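Local coordinates for transcriptional regulator (LacI family) (Clostridium acetobutylicum ATCC 824, PDB 3G85), which probably binds DNA at cis-regulatory regions as a LacI-family transcription factor, the part described here being its periplasmic-binding-protein-like domain, which probably senses an effector, at residues I94-N98 and R99-K103; A75-N79 and Y80-Y84; S254-E257 and K258-R262; S20-S23 and V24-S28; A118-L121 and F122-K125. All blocks are in the same frame, centred on the assembly; numbering follows the deposited sequence.

Contact 1. Residues I94-N98 and R99-K103; sequences IILFN and RLSNK
R99 folds back over the end of strand 94-97, its side chain running from a hydrophobic start against L96 to a polar tip on the backbone of N98. CB of R99 lies 4.0 Å from CB of L96, and the two side chains cross at about a right angle. Further along L96, CD1 reaches CB of S101 at the same 4.0 Å, so the leucine touches both R99 and S101. CG of R99 passes over the carbonyl of its own predecessor, 3.4 Å from N98 O, and CD follows at 3.8 Å from that oxygen. The turn back is made at chi2 (-83°), where the chain bends and brings the guanidinium round to the carbonyl it has just passed. There NH1 donates to N98 O at 2.8 Å. The oxygen lies in the guanidinium plane, whereas the donor stands well above the carbonyl plane, and the N-H...O angle of 142° is far from straight. NH1 also donates to water 1, which lies 2.9 Å from F97 O and probably donates to it, linking the arginine to the last strand residue. NH2 is taken by I77 O and N76 OD1 from the loop after strand 71-74. Beyond the arginine, S101 OG accepts from K103 N in an ST turn and also bonds to Y104 N, near strand 105-109. With carbonyls, an amide oxygen and water round it, the guanidinium acts as a multiple donor that ties together two loops at the ends of neighbouring parallel strands.

Contact 2. Residues A75-N79 and Y80-Y84; sequences ANISN and YDLEY
S78 caps the helix that carries D81 and L82. Its OG accepts from D81 N at 3.0 Å along a nearly straight N-H...O line (163°); chi1 of 69° sets the hydroxyl between its own backbone N and carbonyl carbon, facing that amide. The cap has further partners: OG is also bonded to D55, and OD2 of D81 to the backbone N of L57. Water 2 closes a second link, accepting from S78 N at 2.9 Å and donating to D81 OD2. Backbone bonds continue the first turn, L82 N to S78 O at 2.8 Å and E83 N to N79 O at 3.0 Å. The apolar part falls to I77, just ahead of the cap: CG1, anti to the backbone N (chi1 -165°), rests on CB of D81 at 3.7 Å, the two side chains crossing obliquely, and on CB of L82 at 4.2 Å. CD1 continues alongside the L82 backbone. The 75-79 loop thus brings the chain from strand 71-74 of the parallel sheet into helix 79-87, with I77 touching L57 and L82 packing onto L96 of the adjacent strand 94-97, while the ring of Y80 meets that of H58 in the loop beside the helix start.

Contact 3. Residues S254-E257 and K258-R262; sequences SLVE and KLINR
V256 and I260, one turn apart on helix 245-260, touch through their CG1 atoms at 4.2 Å. The isoleucine branch is set by chi1 of -61°: CG1 stands anti to the carbonyl carbon and leans back over the preceding turn, 3.2 Å from V256 O, while CG2 is anti to the backbone N. The same V256 O accepts I260 N at 2.8 Å, so one carbonyl meets both the amide and the side chain of I260. L259 has a similar chi1 and likewise trails back along the helix, with CG 3.4 Å and CD1 3.5 Å from L255 O, which accepts L259 N. K258 repeats this on the outer side: CB, CG and CD all run past S254 O, CG at 3.3 Å, before the chain bends at chi4 (-59°). E257 is extended in contrast, its CG anti to the backbone N, and its side chain reaches Q41 and Y45. The helix packs on the parallel sheet of the N-terminal subdomain of this periplasmic-binding-protein-like fold, with L255 and V256 on I95 and L259 on S105. S254 OG is bonded to K37 of helix 27-40. The helix ends in a Schellman motif: R262 has positive phi and donates its N to L259 O at 3.0 Å, one of the motif's two bonds back into the last turn; N261 N to E257 O is still a regular helical bond. The arginine chain bends at chi2, bringing NH1 to the same L259 O in a weak bond, the oxygen lying in the guanidinium plane. N261 ND2 bonds to D263 just beyond.

Contact 4. Residues S20-S23 and V24-S28; sequences SDIS and VNIIS
The loop leading from strand 13-19 to helix 27-40, the first beta-alpha connection of the N-terminal subdomain, bends toward the helix at S23-I26. S23 O accepts I26 N at 3.1 Å, three residues on, with the donor well above the carbonyl plane (46° out of it) and an N-H...O angle of 155°. A second bond of the same span follows, I27 N to V24 O at 3.1 Å; residues 24-26 have helical backbone angles without the regular helical bonds. The side chain of I26 returns over the loop it came from. CB lies 3.5 Å from S23 O, and chi1 of -60°, with CG1 beside the backbone N, keeps CG1 near the same oxygen, at 3.7 Å. D21 and I22 tie the loop to its neighbours: D21 OD1 bonds to N76 ND2 and to S19 OG, and I22 packs on N76 of the loop after strand 71-74. On the helix side, I26 and I27 touch W18 at the end of strand 13-19, and N25 and I26 touch N226. A glycerol, probably from the crystallisation liquor, lies about 5 Å from the side chain of I22. Where the two isoleucines meet, their side chains cross at about a right angle, CG2 of I22 being 4.1 Å from CD1 of I26. That same CD1 also reaches CB of S23, at 3.8 Å.

Contact 5. Residues A118-L121 and F122-K125; sequences ASLL and FAKK
L121 and K125, one turn apart at the C-terminal end of helix 111-124, lie side by side and point the same way. This helix packs on the sheet of the C-terminal subdomain in the periplasmic-binding-protein-like fold. The leucine's CD2 meets CE of the lysine at 3.6 Å, an aliphatic contact along the stem of a residue whose NZ makes a salt bridge with E219 of strand 219-224. K125 is extended beyond CG, which carries its ammonium past the leucine to that carboxylate. F122 is turned differently: with chi1 of -69° its CG lies beside the backbone N, and the ring leans back toward the preceding turn, where CD2 comes 3.6 Å from A118 O. CD1 of the ring touches CD2 of L121 at 4.1 Å, obliquely, so this one methyl has the phenylalanine and the lysine for neighbours. The ring also rests on V221 and A191 of the sheet, and A118 packs on F193 and V221. On another side of the helix, L120 touches A123 through CD2 and CB and packs on T152 of helix 140-155. Backbone bonds run A123 N to S119 O at 2.8 Å, in the carbonyl plane, and K124 N to L120 O at 2.9 Å. At the end of the helix K125 N makes weak bonds to L121 O and F122 O, and CG of K125 lies 3.2 Å from L121 O.

In the fold
Contacts 1, 2 and 4 join at the ends of neighbouring strands of the N-terminal subdomain. N76 of contact 2 sits between the other two: its OD1 takes R99 NH2 of contact 1 at 2.6 Å, a probable hydrogen bond, and its ND2 probably bonds D21 OD1 of contact 4 at 3.2 Å. Contact 3 packs on the same sheet through its helix, CD1 of I95 meeting CG2 of V256 at 3.3 Å. Contact 5 stands apart in the C-terminal subdomain, its centre about 31 Å from that of contact 1 and 40 Å from that of contact 3. Glycerol, probably from the crystallisation liquor, lies near N98 and near I22 and may mark the cleft between the subdomains.

Contact 1. Residues I94-N98 and R99-K103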
# COMPACT_ATOMS: atom_id res chain seq x y z
N ILE A 94 -9.30 -11.18 -14.76
CA ILE A 94 -9.04 -9.95 -14.02
C ILE A 94 -8.45 -10.28 -12.65
O ILE A 94 -9.02 -11.07 -11.90
CB ILE A 94 -10.32 -9.10 -13.79
CG1 ILE A 94 -10.95 -8.69 -15.14
CG2 ILE A 94 -10.01 -7.89 -12.88
CD1 ILE A 94 -12.10 -7.70 -15.07
N ILE A 95 -7.31 -9.68 -12.35
CA ILE A 95 -6.68 -9.83 -11.03
C ILE A 95 -6.91 -8.54 -10.23
O ILE A 95 -6.57 -7.45 -10.69
CB ILE A 95 -5.20 -10.07 -11.19
CG1 ILE A 95 -4.98 -11.24 -12.15
CG2 ILE A 95 -4.54 -10.41 -9.84
CD1 ILE A 95 -3.59 -11.53 -12.33
N LEU A 96 -7.46 -8.67 -9.03
CA LEU A 96 -7.58 -7.54 -8.14
C LEU A 96 -6.33 -7.45 -7.29
O LEU A 96 -5.86 -8.46 -6.76
CB LEU A 96 -8.80 -7.71 -7.22
CG LEU A 96 -10.12 -7.88 -7.98
CD1 LEU A 96 -11.29 -7.96 -6.93
CD2 LEU A 96 -10.30 -6.72 -8.94
N PHE A 97 -5.79 -6.25 -7.14
CA PHE A 97 -4.61 -6.04 -6.33
C PHE A 97 -5.04 -5.58 -4.94
O PHE A 97 -5.72 -4.53 -4.79
CB PHE A 97 -3.71 -5.00 -7.02
CG PHE A 97 -2.31 -4.97 -6.49
CD1 PHE A 97 -1.31 -5.67 -7.14
CD2 PHE A 97 -1.99 -4.19 -5.37
CE1 PHE A 97 0.01 -5.63 -6.67
CE2 PHE A 97 -0.66 -4.15 -4.89
CZ PHE A 97 0.33 -4.89 -5.56
N ASN A 98 -4.66 -6.37 -3.93
CA ASN A 98 -4.99 -6.14 -2.53
C ASN A 98 -6.49 -5.98 -2.23
O ASN A 98 -6.90 -5.03 -1.54
CB ASN A 98 -4.21 -4.91 -1.98
CG ASN A 98 -3.85 -5.06 -0.52
OD1 ASN A 98 -3.87 -6.15 0.05
ND2 ASN A 98 -3.51 -3.94 0.11
N ARG A 99 -7.30 -6.89 -2.76
CA ARG A 99 -8.70 -6.99 -2.41
C ARG A 99 -9.01 -8.43 -2.41
O ARG A 99 -8.92 -9.06 -3.47
CB ARG A 99 -9.59 -6.46 -3.53
CG ARG A 99 -9.51 -5.10 -3.74
CD ARG A 99 -10.41 -4.32 -2.78
NE ARG A 99 -10.30 -2.94 -3.25
CZ ARG A 99 -9.19 -2.22 -3.20
NH1 ARG A 99 -8.07 -2.72 -2.65
NH2 ARG A 99 -9.19 -0.99 -3.69
N LEU A 100 -9.44 -8.97 -1.28
CA LEU A 100 -9.96 -10.31 -1.30
C LEU A 100 -11.31 -10.38 -2.05
O LEU A 100 -12.11 -9.45 -2.04
CB LEU A 100 -9.98 -10.96 0.08
CG LEU A 100 -10.17 -12.49 0.07
CD1 LEU A 100 -9.25 -13.24 -0.95
CD2 LEU A 100 -10.05 -13.10 1.49
N SER A 101 -11.51 -11.47 -2.77
CA SER A 101 -12.71 -11.67 -3.55
C SER A 101 -13.04 -13.16 -3.55
O SER A 101 -12.14 -14.00 -3.55
CB SER A 101 -12.50 -11.18 -4.96
OG SER A 101 -13.67 -11.40 -5.77
N ASN A 102 -14.32 -13.51 -3.53
CA ASN A 102 -14.64 -14.91 -3.69
C ASN A 102 -15.06 -15.13 -5.14
O ASN A 102 -15.57 -16.18 -5.49
CB ASN A 102 -15.67 -15.37 -2.64
CG ASN A 102 -16.97 -14.60 -2.72
OD1 ASN A 102 -17.23 -13.90 -3.71
ND2 ASN A 102 -17.81 -14.75 -1.70
N LYS A 103 -14.85 -14.12 -6.00
CA LYS A 103 -15.17 -14.27 -7.42
C LYS A 103 -13.93 -14.16 -8.33
O LYS A 103 -13.74 -14.94 -9.28
CB LYS A 103 -16.23 -13.25 -7.85
CG LYS A 103 -16.59 -13.32 -9.34
CD LYS A 103 -17.70 -12.35 -9.69
CE LYS A 103 -18.07 -12.49 -11.16
NZ LYS A 103 -19.16 -11.54 -11.54
O HOH W 1 -5.59 -1.79 -3.76

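Contact 2. Residues A75-N79 and Y80-Y84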
# COMPACT_ATOMS: atom_id res chain seq x y z
N ALA A 75 -5.23 -2.05 -10.08
CA ALA A 75 -4.34 -1.65 -8.98
C ALA A 75 -5.06 -1.28 -7.68
O ALA A 75 -4.60 -1.64 -6.59
CB ALA A 75 -3.42 -0.52 -9.44
N ASN A 76 -6.18 -0.54 -7.78
CA ASN A 76 -6.93 -0.12 -6.60
C ASN A 76 -8.40 0.06 -6.92
O ASN A 76 -8.85 1.19 -7.17
CB ASN A 76 -6.34 1.21 -6.00
CG ASN A 76 -7.12 1.70 -4.78
OD1 ASN A 76 -7.46 0.91 -3.89
ND2 ASN A 76 -7.44 3.01 -4.75
N ILE A 77 -9.15 -1.05 -6.97
CA ILE A 77 -10.53 -0.97 -7.41
C ILE A 77 -11.38 -0.27 -6.32
O ILE A 77 -11.16 -0.51 -5.13
CB ILE A 77 -11.09 -2.36 -7.79
CG1 ILE A 77 -12.40 -2.21 -8.58
CG2 ILE A 77 -11.18 -3.30 -6.53
CD1 ILE A 77 -12.72 -3.37 -9.49
N SER A 78 -12.25 0.65 -6.73
CA SER A 78 -13.17 1.32 -5.77
C SER A 78 -14.35 0.41 -5.45
O SER A 78 -14.63 -0.53 -6.20
CB SER A 78 -13.70 2.64 -6.36
OG SER A 78 -14.59 2.38 -7.45
N ASN A 79 -15.06 0.70 -4.36
CA ASN A 79 -16.27 -0.03 -4.02
C ASN A 79 -17.31 0.03 -5.14
O ASN A 79 -17.88 -0.99 -5.51
CB ASN A 79 -16.87 0.52 -2.72
CG ASN A 79 -15.98 0.24 -1.54
OD1 ASN A 79 -15.22 -0.73 -1.55
ND2 ASN A 79 -16.01 1.13 -0.56
N TYR A 80 -17.48 1.22 -5.71
CA TYR A 80 -18.38 1.42 -6.82
C TYR A 80 -18.01 0.52 -8.02
O TYR A 80 -18.85 -0.22 -8.56
CB TYR A 80 -18.41 2.90 -7.21
CG TYR A 80 -19.45 3.15 -8.26
CD1 TYR A 80 -20.80 3.29 -7.90
CD2 TYR A 80 -19.11 3.20 -9.60
CE1 TYR A 80 -21.77 3.49 -8.85
CE2 TYR A 80 -20.09 3.39 -10.58
CZ TYR A 80 -21.42 3.52 -10.18
OH TYR A 80 -22.40 3.70 -11.12
N ASP A 81 -16.73 0.54 -8.40
CA ASP A 81 -16.25 -0.26 -9.53
C ASP A 81 -16.32 -1.76 -9.27
O ASP A 81 -16.61 -2.55 -10.17
CB ASP A 81 -14.84 0.20 -9.92
CG ASP A 81 -14.88 1.46 -10.79
OD1 ASP A 81 -15.87 1.59 -11.57
OD2 ASP A 81 -13.98 2.30 -10.69
N LEU A 82 -16.09 -2.12 -8.02
CA LEU A 82 -16.11 -3.51 -7.58
C LEU A 82 -17.51 -4.09 -7.66
O LEU A 82 -17.69 -5.22 -8.10
CB LEU A 82 -15.50 -3.66 -6.18
CG LEU A 82 -15.37 -5.10 -5.65
CD1 LEU A 82 -14.75 -6.05 -6.64
CD2 LEU A 82 -14.58 -5.13 -4.34
N GLU A 83 -18.51 -3.30 -7.26
CA GLU A 83 -19.91 -3.72 -7.42
C GLU A 83 -20.25 -4.02 -8.88
O GLU A 83 -20.90 -5.03 -9.16
CB GLU A 83 -20.88 -2.68 -6.82
CG GLU A 83 -22.30 -2.83 -7.35
CD GLU A 83 -23.35 -2.39 -6.40
OE1 GLU A 83 -23.01 -1.87 -5.31
OE2 GLU A 83 -24.55 -2.55 -6.73
N TYR A 84 -19.77 -3.18 -9.81
CA TYR A 84 -19.93 -3.43 -11.23
C TYR A 84 -19.25 -4.74 -11.67
O TYR A 84 -19.83 -5.53 -12.43
CB TYR A 84 -19.40 -2.28 -12.09
CG TYR A 84 -19.35 -2.65 -13.55
CD1 TYR A 84 -20.51 -2.64 -14.33
CD2 TYR A 84 -18.15 -3.04 -14.16
CE1 TYR A 84 -20.48 -3.01 -15.68
CE2 TYR A 84 -18.10 -3.41 -15.50
CZ TYR A 84 -19.28 -3.40 -16.26
OH TYR A 84 -19.26 -3.77 -17.59
O HOH W 2 -11.94 1.64 -9.44

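Contact 3. Residues S254-E257 and K258-R262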
# COMPACT_ATOMS: atom_id res chain seq x y z
N SER A 254 2.11 -13.98 -13.36
CA SER A 254 2.10 -15.45 -13.20
C SER A 254 0.70 -15.98 -13.18
O SER A 254 0.42 -17.00 -13.85
CB SER A 254 2.76 -15.88 -11.88
OG SER A 254 4.14 -15.57 -11.86
N LEU A 255 -0.15 -15.34 -12.38
CA LEU A 255 -1.56 -15.71 -12.28
C LEU A 255 -2.25 -15.55 -13.64
O LEU A 255 -2.99 -16.45 -14.07
CB LEU A 255 -2.30 -14.87 -11.25
CG LEU A 255 -2.03 -15.07 -9.76
CD1 LEU A 255 -3.17 -14.40 -8.99
CD2 LEU A 255 -1.95 -16.57 -9.44
N VAL A 256 -2.03 -14.41 -14.29
CA VAL A 256 -2.62 -14.18 -15.61
C VAL A 256 -2.33 -15.33 -16.60
O VAL A 256 -3.24 -15.87 -17.23
CB VAL A 256 -2.15 -12.83 -16.18
CG1 VAL A 256 -2.25 -12.82 -17.72
CG2 VAL A 256 -3.00 -11.74 -15.56
N GLU A 257 -1.06 -15.69 -16.71
CA GLU A 257 -0.58 -16.74 -17.58
C GLU A 257 -1.26 -18.08 -17.24
O GLU A 257 -1.73 -18.77 -18.13
CB GLU A 257 0.93 -16.83 -17.39
CG GLU A 257 1.63 -18.01 -18.01
CD GLU A 257 3.08 -17.68 -18.35
OE1 GLU A 257 3.67 -16.74 -17.75
OE2 GLU A 257 3.62 -18.36 -19.26
N LYS A 258 -1.36 -18.39 -15.95
CA LYS A 258 -1.95 -19.66 -15.53
C LYS A 258 -3.48 -19.67 -15.75
O LYS A 258 -4.09 -20.75 -15.99
CB LYS A 258 -1.56 -19.93 -14.09
CG LYS A 258 -0.05 -20.23 -13.97
CD LYS A 258 0.42 -20.29 -12.53
CE LYS A 258 1.95 -20.43 -12.42
NZ LYS A 258 2.45 -21.67 -13.12
N LEU A 259 -4.09 -18.49 -15.65
CA LEU A 259 -5.52 -18.35 -15.94
C LEU A 259 -5.82 -18.49 -17.45
O LEU A 259 -6.74 -19.22 -17.84
CB LEU A 259 -6.08 -17.04 -15.37
CG LEU A 259 -6.29 -17.06 -13.84
CD1 LEU A 259 -6.35 -15.59 -13.32
CD2 LEU A 259 -7.52 -17.85 -13.43
N ILE A 260 -5.03 -17.82 -18.28
CA ILE A 260 -5.20 -17.91 -19.74
C ILE A 260 -4.98 -19.34 -20.23
O ILE A 260 -5.75 -19.85 -21.05
CB ILE A 260 -4.19 -17.00 -20.52
CG1 ILE A 260 -4.35 -15.50 -20.19
CG2 ILE A 260 -4.33 -17.23 -22.03
CD1 ILE A 260 -5.70 -15.00 -20.25
N ASN A 261 -3.93 -19.98 -19.73
CA ASN A 261 -3.63 -21.37 -20.05
C ASN A 261 -4.62 -22.36 -19.39
O ASN A 261 -4.49 -23.55 -19.61
CB ASN A 261 -2.20 -21.73 -19.64
CG ASN A 261 -1.69 -23.03 -20.31
OD1 ASN A 261 -1.84 -23.23 -21.53
ND2 ASN A 261 -1.07 -23.92 -19.51
N ARG A 262 -5.52 -21.88 -18.55
CA ARG A 262 -6.48 -22.72 -17.81
C ARG A 262 -5.89 -23.76 -16.84
O ARG A 262 -6.53 -24.79 -16.54
CB ARG A 262 -7.45 -23.42 -18.80
CG ARG A 262 -8.20 -22.46 -19.74
CD ARG A 262 -9.43 -21.87 -19.06
NE ARG A 262 -10.37 -21.28 -20.02
CZ ARG A 262 -10.30 -20.02 -20.49
NH1 ARG A 262 -9.33 -19.20 -20.11
NH2 ARG A 262 -11.22 -19.60 -21.36

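Contact 4. Residues S20-S23 and V24-S28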
# COMPACT_ATOMS: atom_id res chain seq x y z
N SER A 20 -7.08 7.08 -10.58
CA SER A 20 -6.54 8.42 -10.29
C SER A 20 -6.42 8.71 -8.78
O SER A 20 -5.72 9.65 -8.38
CB SER A 20 -7.41 9.48 -11.02
OG SER A 20 -8.70 9.51 -10.43
N ASP A 21 -7.09 7.96 -7.92
CA ASP A 21 -6.94 8.24 -6.47
C ASP A 21 -5.60 7.74 -5.89
O ASP A 21 -5.22 8.15 -4.79
CB ASP A 21 -8.14 7.75 -5.65
CG ASP A 21 -8.36 6.25 -5.74
OD1 ASP A 21 -7.76 5.57 -6.60
OD2 ASP A 21 -9.16 5.74 -4.91
N ILE A 22 -4.90 6.86 -6.62
CA ILE A 22 -3.66 6.30 -6.15
C ILE A 22 -2.56 7.37 -6.23
O ILE A 22 -2.45 8.09 -7.23
CB ILE A 22 -3.22 5.07 -6.95
CG1 ILE A 22 -4.36 4.00 -7.02
CG2 ILE A 22 -1.94 4.50 -6.31
CD1 ILE A 22 -4.17 2.93 -8.13
N SER A 23 -1.75 7.44 -5.18
CA SER A 23 -0.54 8.24 -5.20
C SER A 23 0.29 7.87 -6.44
O SER A 23 0.69 6.71 -6.59
CB SER A 23 0.27 7.99 -3.93
OG SER A 23 1.50 8.67 -4.00
N VAL A 24 0.54 8.84 -7.32
CA VAL A 24 1.16 8.53 -8.62
C VAL A 24 2.55 7.94 -8.47
O VAL A 24 2.99 7.18 -9.33
CB VAL A 24 1.24 9.75 -9.60
CG1 VAL A 24 -0.14 10.28 -9.91
CG2 VAL A 24 2.15 10.85 -9.06
N ASN A 25 3.25 8.29 -7.39
CA ASN A 25 4.62 7.79 -7.22
C ASN A 25 4.72 6.29 -7.05
O ASN A 25 5.77 5.68 -7.33
CB ASN A 25 5.28 8.49 -6.03
CG ASN A 25 5.50 9.93 -6.30
OD1 ASN A 25 4.61 10.73 -6.08
ND2 ASN A 25 6.64 10.26 -6.85
N ILE A 26 3.62 5.68 -6.60
CA ILE A 26 3.64 4.25 -6.37
C ILE A 26 3.80 3.48 -7.70
O ILE A 26 4.27 2.33 -7.73
CB ILE A 26 2.38 3.77 -5.59
CG1 ILE A 26 2.32 4.45 -4.22
CG2 ILE A 26 2.47 2.25 -5.36
CD1 ILE A 26 0.97 4.28 -3.45
N ILE A 27 3.46 4.14 -8.80
CA ILE A 27 3.42 3.47 -10.08
C ILE A 27 4.81 2.95 -10.48
O ILE A 27 4.93 1.92 -11.12
CB ILE A 27 2.72 4.35 -11.15
CG1 ILE A 27 2.00 3.48 -12.23
CG2 ILE A 27 3.66 5.36 -11.72
CD1 ILE A 27 2.89 3.00 -13.33
N SER A 28 5.86 3.59 -9.98
CA SER A 28 7.21 3.15 -10.30
C SER A 28 7.52 1.71 -9.86
O SER A 28 8.23 0.98 -10.54
CB SER A 28 8.24 4.13 -9.72
OG SER A 28 8.20 4.11 -8.30

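Contact 5. Residues A118-L121 and F122-K125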
# COMPACT_ATOMS: atom_id res chain seq x y z
N ALA A 118 4.16 -3.19 13.17
CA ALA A 118 4.60 -1.84 13.58
C ALA A 118 4.35 -1.67 15.08
O ALA A 118 5.24 -1.25 15.82
CB ALA A 118 3.87 -0.78 12.78
N SER A 119 3.16 -2.06 15.53
CA SER A 119 2.83 -2.02 16.96
C SER A 119 3.75 -2.86 17.84
O SER A 119 4.24 -2.38 18.87
CB SER A 119 1.39 -2.43 17.20
OG SER A 119 1.13 -2.30 18.60
N LEU A 120 3.99 -4.11 17.43
CA LEU A 120 4.86 -5.00 18.20
C LEU A 120 6.30 -4.52 18.29
O LEU A 120 6.99 -4.83 19.26
CB LEU A 120 4.77 -6.46 17.68
CG LEU A 120 3.38 -7.10 17.87
CD1 LEU A 120 3.25 -8.47 17.18
CD2 LEU A 120 2.95 -7.19 19.36
N LEU A 121 6.77 -3.76 17.30
CA LEU A 121 8.11 -3.18 17.39
C LEU A 121 8.14 -2.18 18.56
O LEU A 121 9.10 -2.14 19.35
CB LEU A 121 8.51 -2.49 16.07
CG LEU A 121 9.92 -1.88 15.97
CD1 LEU A 121 10.41 -1.73 14.57
CD2 LEU A 121 10.03 -0.54 16.67
N PHE A 122 7.10 -1.36 18.65
CA PHE A 122 6.97 -0.40 19.76
C PHE A 122 6.79 -1.14 21.10
O PHE A 122 7.39 -0.75 22.11
CB PHE A 122 5.79 0.55 19.53
CG PHE A 122 6.00 1.53 18.37
CD1 PHE A 122 7.26 2.07 18.12
CD2 PHE A 122 4.93 1.92 17.56
CE1 PHE A 122 7.47 2.97 17.05
CE2 PHE A 122 5.12 2.85 16.52
CZ PHE A 122 6.40 3.38 16.28
N ALA A 123 5.95 -2.18 21.10
CA ALA A 123 5.67 -3.00 22.31
C ALA A 123 6.94 -3.62 22.84
O ALA A 123 7.17 -3.66 24.06
CB ALA A 123 4.67 -4.06 22.01
N LYS A 124 7.77 -4.11 21.91
CA LYS A 124 9.03 -4.77 22.20
C LYS A 124 10.01 -3.80 22.80
O LYS A 124 10.88 -4.22 23.53
CB LYS A 124 9.61 -5.30 20.90
CG LYS A 124 10.55 -6.45 21.03
CD LYS A 124 10.49 -7.27 19.74
CE LYS A 124 9.10 -7.93 19.60
NZ LYS A 124 8.83 -8.46 18.22
N LYS A 125 9.88 -2.51 22.47
CA LYS A 125 10.72 -1.44 23.04
C LYS A 125 10.10 -0.79 24.29
O LYS A 125 10.67 0.14 24.85
CB LYS A 125 11.03 -0.37 21.99
CG LYS A 125 11.70 -0.96 20.77
CD LYS A 125 12.31 0.06 19.86
CE LYS A 125 13.01 -0.63 18.68
NZ LYS A 125 14.08 0.24 18.13